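Transcriptional regulator (Rhodococcus sp., PDB 2O0Y) probably binds DNA and regulates transcription as a dimeric regulator of the IclR family, with a helix-turn-helix domain joined to a C-terminal GAF-like domain. Local coordinates at residues S21-R24 and V25-L29; T38-L41 and K42-V45; V86-A89 and G90-A94; M103-L106 and S107-G111; E200-L203 and G204-G207. All blocks are in the same frame, centred on the assembly; numbering follows the deposited sequence.

The five contacts follow one another along the chain, each a continuous stretch. Contacts 1 and 2 both lie in the helix-turn-helix region, their centres about 14 Å apart, and they touch where Leu-28 packs on Leu-44. Contact 3 spans helix 86-92, between contacts 1 and 4 along the chain, its centre about 24 Å from that of contact 1 and about 26 Å from that of contact 4. Contacts 4 and 5 belong to the C-terminal region: helix 97-110 and the turn between strands 195-198 and 205-213 of a six-stranded antiparallel sheet, centres about 20 Å apart. Contacts 1 and 3 both touch the second subunit, so the probable DNA-binding region and helix 86-92 share in the dimer interface.

Contact 1. Residues S21-R24 and V25-L29; sequences SVTR and VIDLL
Val-22 and Ile-26, one turn apart on helix 18-29, make the apolar part of this contact. Their methyls CG1 of Val-22 and CD1 of Ile-26 meet at 4.0 Å, the two branches running slantwise to each other. Ile-26 has CG1 beside its own backbone N (chi1 -60°), which lays that carbon 3.4 Å from Val-22 O, back along the helix. Val-25 behaves alike: its CG2 reaches to 3.1 Å from Ser-21 O.

Main-chain hydrogen bonds hold the turn itself. Ile-26 N gives an almost straight bond to Val-22 O (3.0 Å, 175°), and Val-25 N and Leu-28 N bond to Ser-21 O and Arg-24 O.

Among the polar side chains, Thr-23 and Asp-27 lie alongside each other and point the same way, with Thr-23 CG2 3.5 Å from Asp-27 OD2. Their polar ends serve other partners: Thr-23 OG1 bonds to Val-19 O, and Asp-27 OD1 forms a salt bridge with Arg-65 of the second subunit.

Val-22 and Val-25 also pack against Val-25 and Val-22 of that subunit. Within the helix-turn-helix domain, Leu-28 rests on Leu-44 of helix 41-48, while Arg-24, Leu-28 and Leu-29 lean on helix 52-64.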
loop_
_atom_site.group_PDB
_atom_site.type_symbol
_atom_site.label_atom_id
_atom_site.label_comp_id
_atom_site.label_asym_id
_atom_site.label_seq_id
_atom_site.Cartn_x
_atom_site.Cartn_y
_atom_site.Cartn_z
ATOM N N SER B 21 4.384 29.006 -0.444
ATOM C CA SER B 21 3.402 28.073 -0.996
ATOM C C SER B 21 3.664 26.651 -0.608
ATOM O O SER B 21 2.724 25.853 -0.421
ATOM C CB SER B 21 3.272 28.217 -2.522
ATOM O OG SER B 21 2.566 29.432 -2.800
ATOM N N VAL B 22 4.941 26.294 -0.547
ATOM C CA VAL B 22 5.316 24.925 -0.233
ATOM C C VAL B 22 5.014 24.656 1.243
ATOM O O VAL B 22 4.527 23.611 1.537
ATOM C CB VAL B 22 6.795 24.634 -0.602
ATOM C CG1 VAL B 22 7.302 23.300 0.016
ATOM C CG2 VAL B 22 6.957 24.660 -2.131
ATOM N N THR B 23 5.285 25.593 2.153
ATOM C CA THR B 23 4.871 25.465 3.572
ATOM C C THR B 23 3.360 25.301 3.739
ATOM O O THR B 23 2.883 24.567 4.610
ATOM C CB THR B 23 5.252 26.743 4.320
ATOM O OG1 THR B 23 6.656 26.799 4.323
ATOM C CG2 THR B 23 4.796 26.668 5.775
ATOM N N ARG B 24 2.598 26.042 2.930
ATOM C CA ARG B 24 1.171 25.945 2.945
ATOM C C ARG B 24 0.723 24.572 2.455
ATOM O O ARG B 24 -0.212 24.013 2.973
ATOM C CB ARG B 24 0.580 27.057 2.050
ATOM C CG ARG B 24 0.761 28.469 2.751
ATOM C CD ARG B 24 0.511 29.587 1.775
ATOM N NE ARG B 24 0.505 30.852 2.517
ATOM C CZ ARG B 24 0.255 32.034 1.984
ATOM N NH1 ARG B 24 -0.026 32.123 0.698
ATOM N NH2 ARG B 24 0.276 33.105 2.751
ATOM N N VAL B 25 1.348 24.038 1.421
ATOM C CA VAL B 25 1.016 22.701 0.968
ATOM C C VAL B 25 1.287 21.679 2.071
ATOM O O VAL B 25 0.490 20.828 2.352
ATOM C CB VAL B 25 1.808 22.356 -0.327
ATOM C CG1 VAL B 25 1.534 20.963 -0.723
ATOM C CG2 VAL B 25 1.332 23.312 -1.458
ATOM N N ILE B 26 2.447 21.755 2.686
ATOM C CA ILE B 26 2.737 20.908 3.855
ATOM C C ILE B 26 1.731 21.119 4.986
ATOM O O ILE B 26 1.255 20.138 5.584
ATOM C CB ILE B 26 4.213 21.112 4.317
ATOM C CG1 ILE B 26 5.173 20.739 3.173
ATOM C CG2 ILE B 26 4.522 20.281 5.588
ATOM C CD1 ILE B 26 6.664 21.253 3.418
ATOM N N ASP B 27 1.412 22.365 5.344
ATOM C CA ASP B 27 0.441 22.608 6.400
ATOM C C ASP B 27 -0.930 21.955 6.123
ATOM O O ASP B 27 -1.671 21.520 7.045
ATOM C CB ASP B 27 0.272 24.152 6.608
ATOM C CG ASP B 27 1.508 24.794 7.148
ATOM O OD1 ASP B 27 2.436 24.061 7.600
ATOM O OD2 ASP B 27 1.605 26.050 7.097
ATOM N N LEU B 28 -1.314 21.928 4.854
ATOM C CA LEU B 28 -2.613 21.330 4.467
ATOM C C LEU B 28 -2.534 19.818 4.576
ATOM O O LEU B 28 -3.412 19.198 5.155
ATOM C CB LEU B 28 -2.989 21.723 2.998
ATOM C CG LEU B 28 -3.382 23.209 2.863
ATOM C CD1 LEU B 28 -3.443 23.613 1.352
ATOM C CD2 LEU B 28 -4.828 23.403 3.461
ATOM N N LEU B 29 -1.459 19.221 4.056
ATOM C CA LEU B 29 -1.309 17.762 4.136
ATOM C C LEU B 29 -1.214 17.290 5.570
ATOM O O LEU B 29 -1.691 16.223 5.930
ATOM C CB LEU B 29 -0.048 17.370 3.377
ATOM C CG LEU B 29 -0.083 17.515 1.855
ATOM C CD1 LEU B 29 1.310 17.291 1.245
ATOM C CD2 LEU B 29 -1.073 16.432 1.338
#

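Contact 2. Residues T38-L41 and K42-V45; sequences TRSL and KELV
Arg-39 and Glu-43 cross at about a right angle, with the guanidinium and carboxylate planes turned 67° apart. NH1 of Arg-39 forms a salt bridge to OE2 of Glu-43 at 3.0 Å; the oxygen lies close to the guanidinium plane, at its edge, whereas the nitrogen comes from well above the carboxylate plane. A bend at chi2 (-66°) in Arg-39 brings its CD over to the carboxylate, 3.7 Å from Glu-43 CD. The same guanidinium has a second hold, through NE, on Leu-31 O.

The other carboxylate oxygen turns back to the main chain. Glu-43 OE1 accepts from Ser-40 N at 3.0 Å, on its anti side and not far from the carboxylate plane. Bonded through both oxygens, the carboxylate is restricted in its rotation. In return, Ser-40 OG accepts from Glu-43 N at 3.1 Å, its chi1 of 64° turning the hydroxyl toward the first turn of the helix.

Nearer the backbone, Arg-39 CB lies 3.6 Å from Leu-44 CD2, the two chains meeting at a slant. Leu-44 continues onto Leu-31, Phe-32 and Val-59.

The reciprocal bonds of Ser-40 and Glu-43 are a capping box, with Ser-40 as N-cap where strand 38-40 passes into helix 41-48 of the helix-turn-helix domain.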
loop_
_atom_site.group_PDB
_atom_site.type_symbol
_atom_site.label_atom_id
_atom_site.label_comp_id
_atom_site.label_asym_id
_atom_site.label_seq_id
_atom_site.Cartn_x
_atom_site.Cartn_y
_atom_site.Cartn_z
ATOM N N THR B 38 -10.173 12.217 5.749
ATOM C CA THR B 38 -10.688 13.153 4.740
ATOM C C THR B 38 -10.970 14.462 5.432
ATOM O O THR B 38 -11.220 14.472 6.639
ATOM C CB THR B 38 -11.995 12.659 4.056
ATOM O OG1 THR B 38 -13.040 12.694 5.024
ATOM C CG2 THR B 38 -11.866 11.183 3.564
ATOM N N ARG B 39 -10.915 15.577 4.688
ATOM C CA ARG B 39 -11.192 16.933 5.232
ATOM C C ARG B 39 -11.973 17.674 4.193
ATOM O O ARG B 39 -11.659 17.533 2.990
ATOM C CB ARG B 39 -9.863 17.682 5.401
ATOM C CG ARG B 39 -8.962 17.086 6.508
ATOM C CD ARG B 39 -9.604 17.268 7.898
ATOM N NE ARG B 39 -8.616 17.056 8.955
ATOM C CZ ARG B 39 -8.749 17.384 10.213
ATOM N NH1 ARG B 39 -9.903 17.888 10.677
ATOM N NH2 ARG B 39 -7.723 17.141 11.043
ATOM N N SER B 40 -12.945 18.477 4.627
ATOM C CA SER B 40 -13.706 19.357 3.749
ATOM C C SER B 40 -12.905 20.623 3.575
ATOM O O SER B 40 -11.983 20.923 4.345
ATOM C CB SER B 40 -15.002 19.738 4.415
ATOM O OG SER B 40 -14.692 20.494 5.586
ATOM N N LEU B 41 -13.287 21.428 2.611
ATOM C CA LEU B 41 -12.586 22.681 2.403
ATOM C C LEU B 41 -12.636 23.559 3.690
ATOM O O LEU B 41 -11.640 24.183 4.067
ATOM C CB LEU B 41 -13.241 23.422 1.186
ATOM C CG LEU B 41 -12.814 24.868 0.895
ATOM C CD1 LEU B 41 -11.314 24.883 0.505
ATOM C CD2 LEU B 41 -13.708 25.451 -0.217
ATOM N N LYS B 42 -13.783 23.594 4.356
ATOM C CA LYS B 42 -13.932 24.369 5.606
ATOM C C LYS B 42 -12.954 23.904 6.654
ATOM O O LYS B 42 -12.367 24.734 7.380
ATOM C CB LYS B 42 -15.377 24.262 6.139
ATOM C CG LYS B 42 -15.753 25.293 7.275
ATOM C CD LYS B 42 -17.255 25.276 7.495
ATOM C CE LYS B 42 -17.704 26.263 8.536
ATOM N NZ LYS B 42 -17.115 25.879 9.850
ATOM N N GLU B 43 -12.764 22.596 6.775
ATOM C CA GLU B 43 -11.764 22.107 7.697
ATOM C C GLU B 43 -10.333 22.573 7.312
ATOM O O GLU B 43 -9.519 22.867 8.185
ATOM C CB GLU B 43 -11.790 20.574 7.770
ATOM C CG GLU B 43 -13.014 20.029 8.511
ATOM C CD GLU B 43 -12.983 18.525 8.598
ATOM O OE1 GLU B 43 -13.214 17.892 7.566
ATOM O OE2 GLU B 43 -12.730 17.972 9.706
ATOM N N LEU B 44 -10.010 22.568 6.015
ATOM C CA LEU B 44 -8.650 22.973 5.582
ATOM C C LEU B 44 -8.420 24.437 5.845
ATOM O O LEU B 44 -7.330 24.835 6.321
ATOM C CB LEU B 44 -8.426 22.640 4.113
ATOM C CG LEU B 44 -8.530 21.106 3.862
ATOM C CD1 LEU B 44 -8.447 20.889 2.354
ATOM C CD2 LEU B 44 -7.439 20.262 4.592
ATOM N N VAL B 45 -9.457 25.247 5.655
ATOM C CA VAL B 45 -9.372 26.694 6.024
ATOM C C VAL B 45 -9.243 26.898 7.507
ATOM O O VAL B 45 -8.353 27.645 7.966
ATOM C CB VAL B 45 -10.595 27.483 5.486
ATOM C CG1 VAL B 45 -10.608 28.951 6.014
ATOM C CG2 VAL B 45 -10.552 27.448 3.992
#

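Contact 3. Residues V86-A89 and G90-A94; sequences VRLA and GRTWA
Gly-90 bonds through its N to Val-86 O (3.1 Å), the first main-chain bond between the two halves of the short helix 86-92, which stands between the helix-turn-helix region and the C-terminal domain of this IclR-family protein. Next, Arg-91 N bonds to Arg-87 O, and the two arginine side chains run side by side in the same direction. Their aliphatic parts touch, CG of Arg-87 to CD of Arg-91 at 3.8 Å. Both chains bend at chi3, in opposite senses, and the guanidinium planes end up 50° apart. One water lies between their ends: Arg-91 NH1 donates to it at 2.5 Å, and Arg-87 NH1 gives it a weak bond. Arg-87 NH2 also forms a long, weak ion pair with Glu-131 of the second subunit. Leu-88 and Ala-89 pack on Pro-37 and Leu-83 of the second subunit.

Thr-92 makes two bonds to a single acceptor, Leu-88 O. Its N approaches nearly head-on to the carbonyl (3.1 Å), while OG1, brought between backbone N and carbonyl carbon by a chi1 of 58°, donates from above the carbonyl plane at 2.9 Å. The same rotation leaves Thr-92 CG2 slanting against the leucine, 3.8 Å from Leu-88 CD1. Trp-93 then leads the chain away; its NE1 bonds to Pro-257 O, and its CB lies 3.4 Å from Ala-89 O.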
loop_
_atom_site.group_PDB
_atom_site.type_symbol
_atom_site.label_atom_id
_atom_site.label_comp_id
_atom_site.label_asym_id
_atom_site.label_seq_id
_atom_site.Cartn_x
_atom_site.Cartn_y
_atom_site.Cartn_z
ATOM N N VAL B 86 4.415 4.049 -2.150
ATOM C CA VAL B 86 4.096 2.872 -1.352
ATOM C C VAL B 86 5.139 1.796 -1.457
ATOM O O VAL B 86 5.585 1.282 -0.416
ATOM C CB VAL B 86 2.693 2.303 -1.684
ATOM C CG1 VAL B 86 2.489 0.875 -1.117
ATOM C CG2 VAL B 86 1.643 3.247 -1.137
ATOM N N ARG B 87 5.542 1.452 -2.679
ATOM C CA ARG B 87 6.550 0.365 -2.850
ATOM C C ARG B 87 7.888 0.757 -2.240
ATOM O O ARG B 87 8.493 -0.019 -1.516
ATOM C CB ARG B 87 6.762 0.054 -4.352
ATOM C CG ARG B 87 7.703 -1.117 -4.618
ATOM C CD ARG B 87 8.094 -1.217 -6.082
ATOM N NE ARG B 87 6.956 -1.377 -6.991
ATOM C CZ ARG B 87 6.556 -2.533 -7.543
ATOM N NH1 ARG B 87 7.178 -3.672 -7.307
ATOM N NH2 ARG B 87 5.503 -2.551 -8.339
ATOM N N LEU B 88 8.346 1.974 -2.508
ATOM C CA LEU B 88 9.578 2.482 -1.896
ATOM C C LEU B 88 9.489 2.441 -0.327
ATOM O O LEU B 88 10.406 1.968 0.347
ATOM C CB LEU B 88 9.818 3.933 -2.377
ATOM C CG LEU B 88 10.829 4.753 -1.575
ATOM C CD1 LEU B 88 12.280 4.116 -1.621
ATOM C CD2 LEU B 88 10.879 6.175 -2.025
ATOM N N ALA B 89 8.395 2.960 0.245
ATOM C CA ALA B 89 8.239 2.962 1.717
ATOM C C ALA B 89 8.368 1.540 2.320
ATOM O O ALA B 89 9.059 1.313 3.360
ATOM C CB ALA B 89 6.898 3.550 2.080
ATOM N N GLY B 90 7.707 0.596 1.668
ATOM C CA GLY B 90 7.708 -0.821 2.125
ATOM C C GLY B 90 9.100 -1.457 2.096
ATOM O O GLY B 90 9.527 -2.121 3.051
ATOM N N ARG B 91 9.812 -1.238 1.006
ATOM C CA ARG B 91 11.149 -1.791 0.821
ATOM C C ARG B 91 12.196 -1.186 1.744
ATOM O O ARG B 91 13.203 -1.809 2.040
ATOM C CB ARG B 91 11.588 -1.586 -0.622
ATOM C CG ARG B 91 10.756 -2.383 -1.617
ATOM C CD ARG B 91 11.053 -1.930 -3.029
ATOM N NE ARG B 91 12.465 -2.063 -3.390
ATOM C CZ ARG B 91 12.959 -3.071 -4.100
ATOM N NH1 ARG B 91 12.154 -4.046 -4.498
ATOM N NH2 ARG B 91 14.257 -3.114 -4.399
ATOM N N THR B 92 12.004 0.056 2.157
ATOM C CA THR B 92 13.017 0.706 2.979
ATOM C C THR B 92 12.592 0.816 4.427
ATOM O O THR B 92 13.320 1.344 5.193
ATOM C CB THR B 92 13.368 2.124 2.478
ATOM O OG1 THR B 92 12.196 2.949 2.454
ATOM C CG2 THR B 92 14.002 2.069 1.062
ATOM N N TRP B 93 11.406 0.334 4.791
ATOM C CA TRP B 93 10.976 0.408 6.174
ATOM C C TRP B 93 11.982 -0.346 7.047
ATOM O O TRP B 93 12.403 -1.438 6.673
ATOM C CB TRP B 93 9.551 -0.177 6.391
ATOM C CG TRP B 93 9.164 -0.081 7.845
ATOM C CD1 TRP B 93 8.615 1.003 8.469
ATOM C CD2 TRP B 93 9.374 -1.073 8.863
ATOM N NE1 TRP B 93 8.477 0.750 9.817
ATOM C CE2 TRP B 93 8.917 -0.522 10.083
ATOM C CE3 TRP B 93 9.902 -2.381 8.863
ATOM C CZ2 TRP B 93 8.988 -1.223 11.303
ATOM C CZ3 TRP B 93 9.961 -3.090 10.082
ATOM C CH2 TRP B 93 9.505 -2.513 11.275
ATOM N N ALA B 94 12.327 0.204 8.208
ATOM C CA ALA B 94 13.124 -0.507 9.205
ATOM C C ALA B 94 12.673 -0.011 10.541
ATOM O O ALA B 94 12.213 1.119 10.618
ATOM C CB ALA B 94 14.588 -0.182 9.029
HETATM O O HOH W 1 9.781 -4.368 -5.142
#

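Contact 4. Residues M103-L106 and S107-G111; sequences MRQL and SADTG
Leu-106 O is gripped by two donors of Thr-110, one turn later: the backbone N at 2.9 Å and the hydroxyl OG1 at 2.8 Å. They reach the oxygen from opposite faces of the carbonyl plane, both tilted out of it. A chi1 of 57° sets OG1 between its own backbone N and carbonyl carbon, which points the hydroxyl back at the carbonyl of the preceding turn; the hydroxyl is also bonded to Glu-112 N. The other branch of the threonine lies obliquely against the leucine, Thr-110 CG2 3.7 Å from Leu-106 CD1.

On a more exposed side of the helix, the amide of Gln-105 reaches along to Asp-109. Gln-105 NE2 gives a hydrogen bond of 2.8 Å to Asp-109 OD1, which lies near the amide plane, while the nitrogen approaches from above the carboxylate, the two planes being 60° apart. A bend at chi2 folds the amide of Gln-105 toward Asp-109; Gln-105 CG, placed by chi1, lies 3.7 Å from Asp-109 OD2.

Ser-107 N and Ala-108 N continue the regular helix bonding to Met-103 O and Arg-104 O, and Gly-111, with positive phi, takes the chain out of the helix after a last bond from its N to Ser-107 O.

Met-103 (as selenomethionine) and Leu-106 face strand 113-120 and helix 237-254. The chemistry therefore divides helix 97-110 between an apolar face on the core and a polar outer face, with the hydroxyl of Thr-110 adding one donor to Leu-106 O and accepting from Glu-112 N where the helix ends.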
loop_
_atom_site.group_PDB
_atom_site.type_symbol
_atom_site.label_atom_id
_atom_site.label_comp_id
_atom_site.label_asym_id
_atom_site.label_seq_id
_atom_site.Cartn_x
_atom_site.Cartn_y
_atom_site.Cartn_z
HETATM N N MSE B 103 16.317 -5.768 20.064
HETATM C CA MSE B 103 16.055 -7.108 19.518
HETATM C C MSE B 103 17.354 -7.898 19.466
HETATM O O MSE B 103 17.395 -9.108 19.717
HETATM C CB MSE B 103 15.476 -6.963 18.107
HETATM C CG MSE B 103 14.125 -6.297 18.041
HETATM SE SE MSE B 103 13.541 -6.056 16.149
HETATM C CE MSE B 103 13.571 -7.911 15.463
ATOM N N ARG B 104 18.424 -7.217 19.093
ATOM C CA ARG B 104 19.735 -7.858 19.026
ATOM C C ARG B 104 20.159 -8.329 20.408
ATOM O O ARG B 104 20.575 -9.492 20.595
ATOM C CB ARG B 104 20.778 -6.892 18.404
ATOM C CG ARG B 104 22.027 -7.606 17.972
ATOM C CD ARG B 104 23.141 -6.626 17.599
ATOM N NE ARG B 104 22.696 -5.827 16.431
ATOM C CZ ARG B 104 22.415 -4.525 16.453
ATOM N NH1 ARG B 104 22.025 -3.952 15.322
ATOM N NH2 ARG B 104 22.539 -3.793 17.576
ATOM N N GLN B 105 19.990 -7.469 21.415
ATOM C CA GLN B 105 20.355 -7.881 22.769
ATOM C C GLN B 105 19.484 -9.048 23.283
ATOM O O GLN B 105 19.965 -9.983 23.934
ATOM C CB GLN B 105 20.341 -6.671 23.717
ATOM C CG GLN B 105 20.875 -6.980 25.114
ATOM C CD GLN B 105 22.344 -7.363 25.094
ATOM O OE1 GLN B 105 23.145 -6.728 24.409
ATOM N NE2 GLN B 105 22.703 -8.419 25.845
ATOM N N LEU B 106 18.205 -9.011 22.992
ATOM C CA LEU B 106 17.274 -10.107 23.327
ATOM C C LEU B 106 17.763 -11.397 22.691
ATOM O O LEU B 106 17.740 -12.458 23.330
ATOM C CB LEU B 106 15.848 -9.784 22.771
ATOM C CG LEU B 106 14.809 -10.857 23.099
ATOM C CD1 LEU B 106 14.824 -11.163 24.651
ATOM C CD2 LEU B 106 13.424 -10.434 22.574
ATOM N N SER B 107 18.160 -11.332 21.425
ATOM C CA SER B 107 18.708 -12.542 20.772
ATOM C C SER B 107 19.947 -13.067 21.507
ATOM O O SER B 107 20.062 -14.267 21.794
ATOM C CB SER B 107 19.022 -12.280 19.309
ATOM O OG SER B 107 19.396 -13.491 18.730
ATOM N N ALA B 108 20.856 -12.170 21.871
ATOM C CA ALA B 108 22.052 -12.548 22.643
ATOM C C ALA B 108 21.674 -13.121 24.001
ATOM O O ALA B 108 22.290 -14.086 24.475
ATOM C CB ALA B 108 22.953 -11.349 22.851
ATOM N N ASP B 109 20.676 -12.515 24.643
ATOM C CA ASP B 109 20.305 -12.876 26.023
ATOM C C ASP B 109 19.565 -14.226 26.037
ATOM O O ASP B 109 19.672 -14.981 26.993
ATOM C CB ASP B 109 19.394 -11.772 26.598
ATOM C CG ASP B 109 20.170 -10.528 27.071
ATOM O OD1 ASP B 109 21.422 -10.536 27.054
ATOM O OD2 ASP B 109 19.516 -9.532 27.492
ATOM N N THR B 110 18.811 -14.544 24.978
ATOM C CA THR B 110 18.035 -15.803 25.007
ATOM C C THR B 110 18.699 -16.928 24.202
ATOM O O THR B 110 18.427 -18.103 24.438
ATOM C CB THR B 110 16.606 -15.620 24.425
ATOM O OG1 THR B 110 16.737 -15.105 23.095
ATOM C CG2 THR B 110 15.745 -14.653 25.267
ATOM N N GLY B 111 19.525 -16.573 23.211
ATOM C CA GLY B 111 20.145 -17.574 22.341
ATOM C C GLY B 111 19.243 -17.974 21.187
ATOM O O GLY B 111 19.561 -18.895 20.406
#

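Contact 5. Residues E200-L203 and G204-G207; sequences EREL and GSSG
Arg-201 lays its guanidinium over Ser-205, whose OG sits 4.0 Å from the guanidinium plane, over its centre, with CB on the same face 3.8 Å from NH2. Ser-205 is the last residue of a type II beta turn that starts at Glu-202, directly after Arg-201, and leads into strand 205-213 of the antiparallel sheet of the C-terminal IclR domain. The arginine chain twists at chi3 (24°), curling its end back across the turn, and the guanidinium edge faces Ser-206 O, 3.6 Å from NH1.

The turn is closed at one oxygen. Glu-202 O accepts from Ser-205 N, the standard bond of a beta turn, at 3.2 Å, and from Ser-205 OG as well. Both donors come from the same face of the carbonyl plane, the backbone N standing somewhat further out of that plane. The serine hydroxyl thus backs up the main-chain bond and is held under the arginine.

Gly-204 occupies the third position of the turn with phi 87°, where a side chain would collide with Leu-203 O. Beyond the turn, backbone bonds of Ser-205 with Gly-199 and of Ser-206 with Gly-227 place the strand between its two neighbours, and Ser-206 OG bonds to Thr-229 and His-198.

Glu-202 packs its own side chain against the same serine, CG 3.2 Å from Ser-205 OG, while the hydroxyl is only 2.6 Å from Glu-202 O.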
loop_
_atom_site.group_PDB
_atom_site.type_symbol
_atom_site.label_atom_id
_atom_site.label_comp_id
_atom_site.label_asym_id
_atom_site.label_seq_id
_atom_site.Cartn_x
_atom_site.Cartn_y
_atom_site.Cartn_z
ATOM N N GLU B 200 3.359 -26.296 17.017
ATOM C CA GLU B 200 2.215 -25.918 16.216
ATOM C C GLU B 200 2.599 -25.740 14.768
ATOM O O GLU B 200 1.958 -26.323 13.909
ATOM C CB GLU B 200 1.552 -24.650 16.759
ATOM C CG GLU B 200 0.681 -24.930 17.950
ATOM C CD GLU B 200 -0.181 -23.733 18.342
ATOM O OE1 GLU B 200 -0.226 -22.735 17.588
ATOM O OE2 GLU B 200 -0.802 -23.795 19.412
ATOM N N ARG B 201 3.663 -24.960 14.517
ATOM C CA ARG B 201 4.149 -24.673 13.178
ATOM C C ARG B 201 4.768 -25.905 12.524
ATOM O O ARG B 201 4.484 -26.228 11.359
ATOM C CB ARG B 201 5.195 -23.545 13.227
ATOM C CG ARG B 201 4.666 -22.153 13.604
ATOM C CD ARG B 201 5.792 -21.173 14.003
ATOM N NE ARG B 201 7.108 -21.509 13.447
ATOM C CZ ARG B 201 8.227 -21.606 14.170
ATOM N NH1 ARG B 201 8.213 -21.349 15.483
ATOM N NH2 ARG B 201 9.386 -21.930 13.589
ATOM N N GLU B 202 5.631 -26.587 13.274
ATOM C CA GLU B 202 6.263 -27.819 12.817
ATOM C C GLU B 202 6.813 -28.543 14.034
ATOM O O GLU B 202 7.062 -27.914 15.071
ATOM C CB GLU B 202 7.398 -27.521 11.824
ATOM C CG GLU B 202 8.615 -26.876 12.436
ATOM C CD GLU B 202 9.635 -26.424 11.401
ATOM O OE1 GLU B 202 9.255 -25.874 10.341
ATOM O OE2 GLU B 202 10.834 -26.575 11.672
ATOM N N LEU B 203 7.001 -29.844 13.901
ATOM C CA LEU B 203 7.536 -30.650 14.980
ATOM C C LEU B 203 8.927 -30.137 15.312
ATOM O O LEU B 203 9.695 -29.871 14.404
ATOM C CB LEU B 203 7.627 -32.117 14.539
ATOM C CG LEU B 203 7.984 -33.203 15.561
ATOM C CD1 LEU B 203 6.926 -33.377 16.653
ATOM C CD2 LEU B 203 8.214 -34.549 14.869
ATOM N N GLY B 204 9.232 -30.019 16.606
ATOM C CA GLY B 204 10.526 -29.577 17.068
ATOM C C GLY B 204 10.666 -28.076 17.194
ATOM O O GLY B 204 11.726 -27.616 17.600
ATOM N N SER B 205 9.639 -27.293 16.839
ATOM C CA SER B 205 9.710 -25.828 16.989
ATOM C C SER B 205 8.795 -25.318 18.096
ATOM O O SER B 205 7.802 -25.983 18.441
ATOM C CB SER B 205 9.386 -25.113 15.682
ATOM O OG SER B 205 8.089 -25.504 15.250
ATOM N N SER B 206 9.166 -24.191 18.708
ATOM C CA SER B 206 8.378 -23.556 19.771
ATOM C C SER B 206 8.507 -22.082 19.562
ATOM O O SER B 206 9.413 -21.634 18.870
ATOM C CB SER B 206 8.874 -23.876 21.200
ATOM O OG SER B 206 8.667 -25.223 21.563
ATOM N N GLY B 207 7.614 -21.323 20.175
ATOM C CA GLY B 207 7.619 -19.880 19.961
ATOM C C GLY B 207 7.088 -19.194 21.192
ATOM O O GLY B 207 6.185 -19.714 21.866
#